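Long-range contacts in class II aldolase/adducin domain protein (Pseudomonas syringae pv. phaseolicola 1448A, PDB 3OCR), which is of unestablished function but belongs to the class II aldolase family and may, like adducin, bind actin filaments: residues K37-K48 with W257-S267; H120-T128 with G195-L206. One frame throughout, in Å; residues are numbered along the deposited sequence.

How the contacts relate
Contacts 1 and 2 bring together helix-on-helix packing and strand-to-helix packing in one chain. The centre of contact 2 lies about 5 Å from that of the chain, and the contact is largely buried; the centre of contact 1 lies about 14 Å from it, and that contact is buried only in part. Contact 2 combines backbone bonds between two strands with apolar side chains, from Ala124 and Ala202 to Leu126 and Leu206, between strand and helix. Contact 1 joins two helices through apolar groups, with a lysine-glutamate salt bridge at its margin. Helix 199-219 links them: Trp257 and Lys37 pack on Glu200, and Ala41 on Ile203, while helix 29-47 also packs directly on the sheet.

Contact 1: residues K37-K48 with W257-S267; sequences KLAAAYRLAALK and WNALIRELERS
Trp257 enters helix 37-47 as a knob among Lys37, Ala40, Ala41 and Leu44, a single knob-into-hole fit between helices inclined at 70° with axes 10.4 Å apart. Its CG lies anti to the backbone N (chi1 172°), which carries the six-membered ring across to the other helix. There CH2 comes 3.4 Å from the carbonyl O of Lys37, which lies at the ring edge, near the ring plane.

The remaining apolar packing centres on Leu44. Its CD1 touches CZ3 of Trp257, while CD2 reaches CB of Leu260 at 3.8 Å and CB of Leu264. Small Ala40 admits two branched side chains: its CB meets Ile261 CD1 at 3.6 Å and Leu264 CD2 at 3.8 Å. Leu264 also lays CD1 against CB of Arg43.

The ionic pairing lies at one end, where Lys48 and Glu263 extend to meet in a salt bridge, NZ donating to OE1 at 3.3 Å on its syn side, and more weakly to OE2; Leu47 CD2 rests by the same carboxylate.

Helix 29-47 lies between helix 251-265 and strand 58-61, whose Phe58 touches Ala41. Helix 199-219 meets both partners, Val199 and Ile203 against Ala41 and Glu200 against Trp257, while His53 and Leu77 of a second subunit pack against Leu260 and Glu263.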
loop_
_atom_site.group_PDB
_atom_site.type_symbol
_atom_site.label_atom_id
_atom_site.label_comp_id
_atom_site.label_asym_id
_atom_site.label_seq_id
_atom_site.Cartn_x
_atom_site.Cartn_y
_atom_site.Cartn_z
ATOM N N LYS A 37 -13.280 -5.456 -25.672
ATOM C CA LYS A 37 -12.942 -4.182 -24.989
ATOM C C LYS A 37 -13.500 -4.066 -23.576
ATOM O O LYS A 37 -12.775 -3.672 -22.660
ATOM C CB LYS A 37 -13.362 -2.964 -25.834
ATOM C CG LYS A 37 -12.401 -2.668 -26.999
ATOM C CD LYS A 37 -12.982 -1.713 -28.035
ATOM C CE LYS A 37 -11.906 -1.334 -29.084
ATOM N NZ LYS A 37 -11.606 -2.424 -30.066
ATOM N N LEU A 38 -14.774 -4.406 -23.389
ATOM C CA LEU A 38 -15.391 -4.351 -22.046
ATOM C C LEU A 38 -14.772 -5.395 -21.103
ATOM O O LEU A 38 -14.531 -5.090 -19.941
ATOM C CB LEU A 38 -16.930 -4.510 -22.113
ATOM C CG LEU A 38 -17.682 -4.342 -20.805
ATOM C CD1 LEU A 38 -17.527 -2.905 -20.278
ATOM C CD2 LEU A 38 -19.176 -4.707 -20.966
ATOM N N ALA A 39 -14.464 -6.601 -21.617
ATOM C CA ALA A 39 -13.771 -7.597 -20.809
ATOM C C ALA A 39 -12.373 -7.136 -20.370
ATOM O O ALA A 39 -11.979 -7.332 -19.207
ATOM C CB ALA A 39 -13.682 -9.008 -21.559
ATOM N N ALA A 40 -11.639 -6.496 -21.284
ATOM C CA ALA A 40 -10.346 -5.920 -20.961
ATOM C C ALA A 40 -10.510 -4.862 -19.892
ATOM O O ALA A 40 -9.671 -4.754 -19.000
ATOM C CB ALA A 40 -9.713 -5.305 -22.190
ATOM N N ALA A 41 -11.583 -4.086 -19.974
ATOM C CA ALA A 41 -11.826 -3.022 -18.973
ATOM C C ALA A 41 -12.048 -3.633 -17.577
ATOM O O ALA A 41 -11.457 -3.174 -16.595
ATOM C CB ALA A 41 -12.978 -2.185 -19.375
ATOM N N TYR A 42 -12.839 -4.710 -17.501
ATOM C CA TYR A 42 -13.002 -5.447 -16.236
ATOM C C TYR A 42 -11.692 -5.981 -15.641
ATOM O O TYR A 42 -11.415 -5.750 -14.470
ATOM C CB TYR A 42 -14.022 -6.578 -16.386
ATOM C CG TYR A 42 -15.472 -6.163 -16.280
ATOM C CD1 TYR A 42 -16.079 -6.033 -15.023
ATOM C CD2 TYR A 42 -16.260 -5.938 -17.442
ATOM C CE1 TYR A 42 -17.406 -5.706 -14.897
ATOM C CE2 TYR A 42 -17.605 -5.605 -17.326
ATOM C CZ TYR A 42 -18.163 -5.472 -16.040
ATOM O OH TYR A 42 -19.469 -5.141 -15.864
ATOM N N ARG A 43 -10.905 -6.709 -16.438
ATOM C CA ARG A 43 -9.587 -7.180 -16.035
ATOM C C ARG A 43 -8.558 -6.116 -15.686
ATOM O O ARG A 43 -7.714 -6.339 -14.815
ATOM C CB ARG A 43 -8.984 -8.067 -17.144
ATOM C CG ARG A 43 -9.896 -9.200 -17.545
ATOM C CD ARG A 43 -9.734 -10.389 -16.620
ATOM N NE ARG A 43 -10.379 -11.576 -17.171
ATOM C CZ ARG A 43 -9.791 -12.755 -17.354
ATOM N NH1 ARG A 43 -8.532 -12.957 -17.001
ATOM N NH2 ARG A 43 -10.494 -13.747 -17.857
ATOM N N LEU A 44 -8.587 -4.993 -16.394
ATOM C CA LEU A 44 -7.699 -3.862 -16.083
ATOM C C LEU A 44 -8.023 -3.270 -14.710
ATOM O O LEU A 44 -7.115 -2.915 -13.936
ATOM C CB LEU A 44 -7.820 -2.755 -17.149
ATOM C CG LEU A 44 -7.114 -3.047 -18.466
ATOM C CD1 LEU A 44 -7.617 -2.116 -19.575
ATOM C CD2 LEU A 44 -5.600 -2.904 -18.287
ATOM N N ALA A 45 -9.317 -3.195 -14.420
ATOM C CA ALA A 45 -9.798 -2.638 -13.140
ATOM C C ALA A 45 -9.352 -3.560 -12.005
ATOM O O ALA A 45 -9.016 -3.100 -10.912
ATOM C CB ALA A 45 -11.324 -2.495 -13.148
ATOM N N ALA A 46 -9.331 -4.864 -12.295
ATOM C CA ALA A 46 -8.864 -5.856 -11.348
ATOM C C ALA A 46 -7.368 -5.702 -11.152
ATOM O O ALA A 46 -6.904 -5.637 -10.018
ATOM C CB ALA A 46 -9.236 -7.285 -11.816
ATOM N N LEU A 47 -6.622 -5.614 -12.254
ATOM C CA LEU A 47 -5.171 -5.374 -12.196
ATOM C C LEU A 47 -4.834 -4.098 -11.419
ATOM O O LEU A 47 -3.941 -4.107 -10.587
ATOM C CB LEU A 47 -4.590 -5.299 -13.605
ATOM C CG LEU A 47 -3.089 -5.170 -13.805
ATOM C CD1 LEU A 47 -2.378 -6.479 -13.417
ATOM C CD2 LEU A 47 -2.787 -4.803 -15.256
ATOM N N LYS A 48 -5.551 -3.014 -11.695
ATOM C CA LYS A 48 -5.323 -1.732 -11.027
ATOM C C LYS A 48 -6.012 -1.635 -9.673
ATOM O O LYS A 48 -5.964 -0.583 -9.034
ATOM C CB LYS A 48 -5.810 -0.564 -11.900
ATOM C CG LYS A 48 -5.182 -0.471 -13.283
ATOM C CD LYS A 48 -3.685 -0.388 -13.206
ATOM C CE LYS A 48 -3.076 -0.106 -14.562
ATOM N NZ LYS A 48 -1.609 0.075 -14.444
ATOM N N TRP A 257 -5.077 3.637 -24.152
ATOM C CA TRP A 257 -5.751 2.353 -24.095
ATOM C C TRP A 257 -4.824 1.231 -24.582
ATOM O O TRP A 257 -4.788 0.152 -23.979
ATOM C CB TRP A 257 -7.005 2.370 -24.964
ATOM C CG TRP A 257 -7.653 1.014 -25.115
ATOM C CD1 TRP A 257 -7.530 0.132 -26.172
ATOM C CD2 TRP A 257 -8.544 0.398 -24.176
ATOM N NE1 TRP A 257 -8.303 -0.987 -25.933
ATOM C CE2 TRP A 257 -8.918 -0.855 -24.711
ATOM C CE3 TRP A 257 -9.050 0.785 -22.928
ATOM C CZ2 TRP A 257 -9.796 -1.728 -24.041
ATOM C CZ3 TRP A 257 -9.910 -0.079 -22.251
ATOM C CH2 TRP A 257 -10.274 -1.324 -22.811
ATOM N N ASN A 258 -4.103 1.482 -25.669
ATOM C CA ASN A 258 -3.243 0.442 -26.288
ATOM C C ASN A 258 -2.122 -0.015 -25.339
ATOM O O ASN A 258 -1.674 -1.167 -25.398
ATOM C CB ASN A 258 -2.612 0.960 -27.585
ATOM C CG ASN A 258 -3.603 1.079 -28.727
ATOM O OD1 ASN A 258 -4.709 0.549 -28.673
ATOM N ND2 ASN A 258 -3.193 1.759 -29.787
ATOM N N ALA A 259 -1.651 0.901 -24.500
ATOM C CA ALA A 259 -0.636 0.587 -23.485
ATOM C C ALA A 259 -1.253 -0.229 -22.349
ATOM O O ALA A 259 -0.666 -1.201 -21.898
ATOM C CB ALA A 259 0.037 1.860 -22.939
ATOM N N LEU A 260 -2.433 0.162 -21.891
ATOM C CA LEU A 260 -3.174 -0.654 -20.916
ATOM C C LEU A 260 -3.330 -2.094 -21.414
ATOM O O LEU A 260 -3.105 -3.034 -20.659
ATOM C CB LEU A 260 -4.536 -0.044 -20.600
ATOM C CG LEU A 260 -4.474 1.234 -19.751
ATOM C CD1 LEU A 260 -5.871 1.762 -19.459
ATOM C CD2 LEU A 260 -3.717 1.044 -18.433
ATOM N N ILE A 261 -3.709 -2.250 -22.681
ATOM C CA ILE A 261 -3.851 -3.591 -23.319
ATOM C C ILE A 261 -2.548 -4.384 -23.345
ATOM O O ILE A 261 -2.544 -5.560 -22.985
ATOM C CB ILE A 261 -4.449 -3.502 -24.748
ATOM C CG1 ILE A 261 -5.899 -3.005 -24.704
ATOM C CG2 ILE A 261 -4.352 -4.861 -25.515
ATOM C CD1 ILE A 261 -6.837 -3.861 -23.876
ATOM N N ARG A 262 -1.457 -3.766 -23.795
ATOM C CA ARG A 262 -0.144 -4.422 -23.774
ATOM C C ARG A 262 0.208 -4.872 -22.348
ATOM O O ARG A 262 0.710 -5.970 -22.165
ATOM C CB ARG A 262 0.987 -3.533 -24.351
ATOM C CG ARG A 262 0.869 -3.182 -25.835
ATOM C CD ARG A 262 2.195 -2.618 -26.436
ATOM N NE ARG A 262 2.701 -1.474 -25.682
ATOM C CZ ARG A 262 2.267 -0.211 -25.790
ATOM N NH1 ARG A 262 1.330 0.137 -26.676
ATOM N NH2 ARG A 262 2.798 0.726 -25.012
ATOM N N GLU A 263 -0.052 -4.019 -21.350
ATOM C CA GLU A 263 0.217 -4.364 -19.951
ATOM C C GLU A 263 -0.642 -5.529 -19.483
ATOM O O GLU A 263 -0.138 -6.478 -18.870
ATOM C CB GLU A 263 -0.032 -3.170 -19.025
ATOM C CG GLU A 263 0.561 -3.380 -17.632
ATOM C CD GLU A 263 0.174 -2.289 -16.652
ATOM O OE1 GLU A 263 -0.140 -1.155 -17.091
ATOM O OE2 GLU A 263 0.182 -2.576 -15.438
ATOM N N LEU A 264 -1.944 -5.441 -19.765
ATOM C CA LEU A 264 -2.874 -6.522 -19.473
ATOM C C LEU A 264 -2.417 -7.867 -20.069
ATOM O O LEU A 264 -2.343 -8.848 -19.352
ATOM C CB LEU A 264 -4.300 -6.161 -19.934
ATOM C CG LEU A 264 -5.395 -7.228 -19.735
ATOM C CD1 LEU A 264 -5.517 -7.660 -18.272
ATOM C CD2 LEU A 264 -6.721 -6.755 -20.258
ATOM N N GLU A 265 -2.090 -7.884 -21.361
ATOM C CA GLU A 265 -1.700 -9.105 -22.092
ATOM C C GLU A 265 -0.487 -9.810 -21.477
ATOM O O GLU A 265 -0.272 -11.015 -21.689
ATOM C CB GLU A 265 -1.369 -8.752 -23.544
ATOM C CG GLU A 265 -2.481 -8.018 -24.285
ATOM C CD GLU A 265 -3.127 -8.849 -25.363
ATOM O OE1 GLU A 265 -2.413 -9.663 -25.975
ATOM O OE2 GLU A 265 -4.344 -8.691 -25.606
ATOM N N ARG A 266 0.310 -9.030 -20.745
ATOM C CA ARG A 266 1.417 -9.515 -19.930
ATOM C C ARG A 266 0.952 -10.556 -18.907
ATOM O O ARG A 266 1.741 -11.392 -18.484
ATOM C CB ARG A 266 2.057 -8.327 -19.213
ATOM C CG ARG A 266 3.557 -8.363 -19.110
ATOM C CD ARG A 266 4.115 -6.961 -18.898
ATOM N NE ARG A 266 4.027 -6.168 -20.122
ATOM C CZ ARG A 266 4.165 -4.847 -20.187
ATOM N NH1 ARG A 266 4.394 -4.139 -19.085
ATOM N NH2 ARG A 266 4.061 -4.234 -21.360
ATOM N N SER A 267 -0.326 -10.502 -18.517
ATOM C CA SER A 267 -0.926 -11.510 -17.617
ATOM C C SER A 267 -1.635 -12.650 -18.360
ATOM O O SER A 267 -2.309 -13.468 -17.736
ATOM C CB SER A 267 -1.931 -10.862 -16.652
ATOM O OG SER A 267 -1.514 -9.576 -16.228
#

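Contact 2: residues H120-T128 with G195-L206; sequences HDLQAVLHT and GGVSVEHAIQQL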
loop_
_atom_site.group_PDB
_atom_site.type_symbol
_atom_site.label_atom_id
_atom_site.label_comp_id
_atom_site.label_asym_id
_atom_site.label_seq_id
_atom_site.Cartn_x
_atom_site.Cartn_y
_atom_site.Cartn_z
ATOM N N HIS A 120 -27.608 8.920 -25.088
ATOM C CA HIS A 120 -27.314 7.966 -26.170
ATOM C C HIS A 120 -25.883 8.089 -26.700
ATOM O O HIS A 120 -25.360 7.171 -27.342
ATOM C CB HIS A 120 -28.325 8.116 -27.319
ATOM C CG HIS A 120 -29.656 7.495 -27.025
ATOM N ND1 HIS A 120 -30.737 7.612 -27.869
ATOM C CD2 HIS A 120 -30.080 6.757 -25.968
ATOM C CE1 HIS A 120 -31.768 6.970 -27.350
ATOM N NE2 HIS A 120 -31.394 6.438 -26.197
ATOM N N ASP A 121 -25.254 9.220 -26.417
ATOM C CA ASP A 121 -23.862 9.452 -26.795
ATOM C C ASP A 121 -22.873 8.605 -25.979
ATOM O O ASP A 121 -21.781 8.259 -26.457
ATOM C CB ASP A 121 -23.532 10.945 -26.675
ATOM C CG ASP A 121 -23.826 11.510 -25.287
ATOM O OD1 ASP A 121 -25.006 11.512 -24.869
ATOM O OD2 ASP A 121 -22.872 11.966 -24.620
ATOM N N LEU A 122 -23.256 8.257 -24.753
ATOM C CA LEU A 122 -22.360 7.496 -23.881
ATOM C C LEU A 122 -22.492 6.006 -24.190
ATOM O O LEU A 122 -23.517 5.387 -23.902
ATOM C CB LEU A 122 -22.581 7.821 -22.407
ATOM C CG LEU A 122 -22.433 9.308 -22.023
ATOM C CD1 LEU A 122 -22.816 9.508 -20.559
ATOM C CD2 LEU A 122 -21.004 9.877 -22.300
ATOM N N GLN A 123 -21.466 5.458 -24.832
ATOM C CA GLN A 123 -21.450 4.060 -25.224
ATOM C C GLN A 123 -20.925 3.173 -24.080
ATOM O O GLN A 123 -20.970 1.936 -24.170
ATOM C CB GLN A 123 -20.577 3.872 -26.450
ATOM C CG GLN A 123 -21.019 4.705 -27.692
ATOM C CD GLN A 123 -22.386 4.332 -28.190
ATOM O OE1 GLN A 123 -23.301 5.163 -28.173
ATOM N NE2 GLN A 123 -22.557 3.075 -28.618
ATOM N N ALA A 124 -20.421 3.793 -23.016
ATOM C CA ALA A 124 -19.901 3.020 -21.881
ATOM C C ALA A 124 -20.105 3.784 -20.606
ATOM O O ALA A 124 -19.937 5.001 -20.599
ATOM C CB ALA A 124 -18.441 2.690 -22.062
ATOM N N VAL A 125 -20.486 3.065 -19.544
ATOM C CA VAL A 125 -20.700 3.681 -18.228
ATOM C C VAL A 125 -20.008 2.817 -17.176
ATOM O O VAL A 125 -20.322 1.624 -17.029
ATOM C CB VAL A 125 -22.202 3.863 -17.888
ATOM C CG1 VAL A 125 -22.387 4.492 -16.469
ATOM C CG2 VAL A 125 -22.908 4.727 -18.964
ATOM N N LEU A 126 -19.064 3.422 -16.468
ATOM C CA LEU A 126 -18.278 2.750 -15.441
ATOM C C LEU A 126 -18.584 3.265 -14.064
ATOM O O LEU A 126 -18.632 4.476 -13.831
ATOM C CB LEU A 126 -16.799 2.973 -15.715
ATOM C CG LEU A 126 -16.301 2.725 -17.152
ATOM C CD1 LEU A 126 -14.814 3.039 -17.272
ATOM C CD2 LEU A 126 -16.599 1.322 -17.651
ATOM N N HIS A 127 -18.738 2.358 -13.111
ATOM C CA HIS A 127 -18.937 2.812 -11.756
ATOM C C HIS A 127 -17.989 2.071 -10.820
ATOM O O HIS A 127 -17.891 0.853 -10.905
ATOM C CB HIS A 127 -20.399 2.605 -11.340
ATOM C CG HIS A 127 -20.622 2.800 -9.880
ATOM N ND1 HIS A 127 -20.273 3.964 -9.226
ATOM C CD2 HIS A 127 -21.116 1.966 -8.935
ATOM C CE1 HIS A 127 -20.567 3.847 -7.944
ATOM N NE2 HIS A 127 -21.081 2.646 -7.742
ATOM N N THR A 128 -17.267 2.786 -9.957
ATOM C CA THR A 128 -16.337 2.098 -9.020
ATOM C C THR A 128 -16.522 2.498 -7.564
ATOM O O THR A 128 -17.065 3.587 -7.249
ATOM C CB THR A 128 -14.820 2.287 -9.375
ATOM O OG1 THR A 128 -14.509 3.670 -9.370
ATOM C CG2 THR A 128 -14.441 1.698 -10.758
ATOM N N GLY A 195 -18.447 8.176 -17.841
ATOM C CA GLY A 195 -19.040 7.752 -19.092
ATOM C C GLY A 195 -18.026 8.002 -20.184
ATOM O O GLY A 195 -17.029 8.687 -19.945
ATOM N N GLY A 196 -18.278 7.466 -21.378
ATOM C CA GLY A 196 -17.426 7.736 -22.537
ATOM C C GLY A 196 -18.109 7.370 -23.827
ATOM O O GLY A 196 -19.114 6.643 -23.823
ATOM N N VAL A 197 -17.570 7.886 -24.929
ATOM C CA VAL A 197 -18.092 7.638 -26.265
ATOM C C VAL A 197 -17.645 6.237 -26.704
ATOM O O VAL A 197 -18.047 5.739 -27.754
ATOM C CB VAL A 197 -17.607 8.706 -27.278
ATOM C CG1 VAL A 197 -18.020 10.126 -26.819
ATOM C CG2 VAL A 197 -16.098 8.621 -27.479
ATOM N N SER A 198 -16.798 5.622 -25.876
ATOM C CA SER A 198 -16.302 4.267 -26.114
ATOM C C SER A 198 -15.851 3.751 -24.758
ATOM O O SER A 198 -15.729 4.530 -23.810
ATOM C CB SER A 198 -15.111 4.309 -27.074
ATOM O OG SER A 198 -14.026 5.021 -26.495
ATOM N N VAL A 199 -15.606 2.448 -24.666
ATOM C CA VAL A 199 -15.005 1.838 -23.479
ATOM C C VAL A 199 -13.633 2.489 -23.200
ATOM O O VAL A 199 -13.309 2.819 -22.061
ATOM C CB VAL A 199 -14.858 0.292 -23.660
ATOM C CG1 VAL A 199 -13.981 -0.315 -22.559
ATOM C CG2 VAL A 199 -16.241 -0.382 -23.695
ATOM N N GLU A 200 -12.868 2.727 -24.257
ATOM C CA GLU A 200 -11.524 3.311 -24.141
ATOM C C GLU A 200 -11.592 4.717 -23.523
ATOM O O GLU A 200 -10.825 5.055 -22.620
ATOM C CB GLU A 200 -10.841 3.373 -25.497
ATOM C CG GLU A 200 -10.767 2.015 -26.252
ATOM C CD GLU A 200 -11.886 1.818 -27.267
ATOM O OE1 GLU A 200 -13.070 1.747 -26.875
ATOM O OE2 GLU A 200 -11.569 1.701 -28.465
ATOM N N HIS A 201 -12.504 5.527 -24.032
ATOM C CA HIS A 201 -12.668 6.891 -23.513
ATOM C C HIS A 201 -13.086 6.901 -22.021
ATOM O O HIS A 201 -12.533 7.672 -21.213
ATOM C CB HIS A 201 -13.667 7.652 -24.404
ATOM C CG HIS A 201 -13.961 9.043 -23.926
ATOM N ND1 HIS A 201 -15.193 9.639 -24.093
ATOM C CD2 HIS A 201 -13.189 9.948 -23.275
ATOM C CE1 HIS A 201 -15.167 10.856 -23.564
ATOM N NE2 HIS A 201 -13.963 11.062 -23.053
ATOM N N ALA A 202 -14.069 6.062 -21.670
ATOM C CA ALA A 202 -14.547 5.929 -20.299
ATOM C C ALA A 202 -13.435 5.477 -19.359
ATOM O O ALA A 202 -13.282 5.997 -18.260
ATOM C CB ALA A 202 -15.776 4.965 -20.227
ATOM N N ILE A 203 -12.653 4.505 -19.811
ATOM C CA ILE A 203 -11.578 3.987 -19.005
ATOM C C ILE A 203 -10.457 5.009 -18.815
ATOM O O ILE A 203 -9.837 5.041 -17.738
ATOM C CB ILE A 203 -11.005 2.671 -19.642
ATOM C CG1 ILE A 203 -11.900 1.479 -19.282
ATOM C CG2 ILE A 203 -9.585 2.444 -19.184
ATOM C CD1 ILE A 203 -11.929 1.053 -17.778
ATOM N N GLN A 204 -10.177 5.833 -19.841
ATOM C CA GLN A 204 -9.123 6.827 -19.704
ATOM C C GLN A 204 -9.540 7.832 -18.642
ATOM O O GLN A 204 -8.749 8.173 -17.782
ATOM C CB GLN A 204 -8.819 7.590 -21.006
ATOM C CG GLN A 204 -7.623 8.589 -20.841
ATOM C CD GLN A 204 -7.192 9.290 -22.122
ATOM O OE1 GLN A 204 -7.979 9.484 -23.039
ATOM N NE2 GLN A 204 -5.927 9.685 -22.180
ATOM N N GLN A 205 -10.789 8.287 -18.704
ATOM C CA GLN A 205 -11.298 9.234 -17.708
ATOM C C GLN A 205 -11.288 8.630 -16.298
ATOM O O GLN A 205 -10.964 9.317 -15.327
ATOM C CB GLN A 205 -12.717 9.661 -18.076
ATOM C CG GLN A 205 -12.850 10.363 -19.441
ATOM C CD GLN A 205 -14.046 11.277 -19.453
ATOM O OE1 GLN A 205 -13.915 12.483 -19.240
ATOM N NE2 GLN A 205 -15.224 10.716 -19.691
ATOM N N LEU A 206 -11.642 7.343 -16.180
ATOM C CA LEU A 206 -11.698 6.694 -14.861
ATOM C C LEU A 206 -10.295 6.555 -14.243
ATOM O O LEU A 206 -10.087 6.879 -13.065
ATOM C CB LEU A 206 -12.404 5.333 -14.927
ATOM C CG LEU A 206 -12.442 4.511 -13.623
ATOM C CD1 LEU A 206 -13.320 5.186 -12.583
ATOM C CD2 LEU A 206 -12.907 3.060 -13.921
#
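Strand 124-128 runs antiparallel to the end of strand 191-196, Ala124 and Gly196 forming a hydrogen-bonded pair (Gly196 N to Ala124 O 3.1 Å, Ala124 N to Gly196 O 3.2 Å) and Val125 and Gly195 a non-hydrogen-bonded one, while a weak bond from Gln123 N to Gly196 O means that Gln123 and Ala124 together oppose Gly196, a classic beta bulge. Side chains take up the room the glycines leave: Leu122 lays CD2 over the backbone of Gly195 and Gly196, 3.8 Å from Gly196 N, with no side chain there to obstruct it. Gly195 also brings its CA within 3.3 Å of Ala124 O, a CA-H...O contact. Ala124 CB packs against Val199 CG2 and Ala202 CB.

Between Gly196 and these helix residues the chain turns at Val197 and Ser198 and doubles back as helix 199-206, whose axis passes 7.8 Å from that of strand 124-128. Ser198 is the N-cap: its OG accepts from His201 N at 2.9 Å. The His201 side chain reaches back in turn, ND1 accepting from Val197 N almost in the ring plane. This strand-turn-helix unit lays helix 199-219 over the central sheet of the class II aldolase/adducin domain, where strand 124-128 is flanked by strands 58-61 and 191-196.

Further along, the packing is made by larger groups. Leu126, with CG anti to its carbonyl carbon (chi1 -48°), sends CD1 toward the helix, where it meets Ala202 CB, Ile203 CD1 at 3.5 Å and Leu206 CD2. Thr128 and Leu206 meet end on, tip to tip, with Thr128 CG2 3.8 Å from Leu206 CD2 and the hydroxyl OG1 beside CD1. On the other face of the sheet, Val125 packs against helix 110-118 through His112, Ile115 and His116.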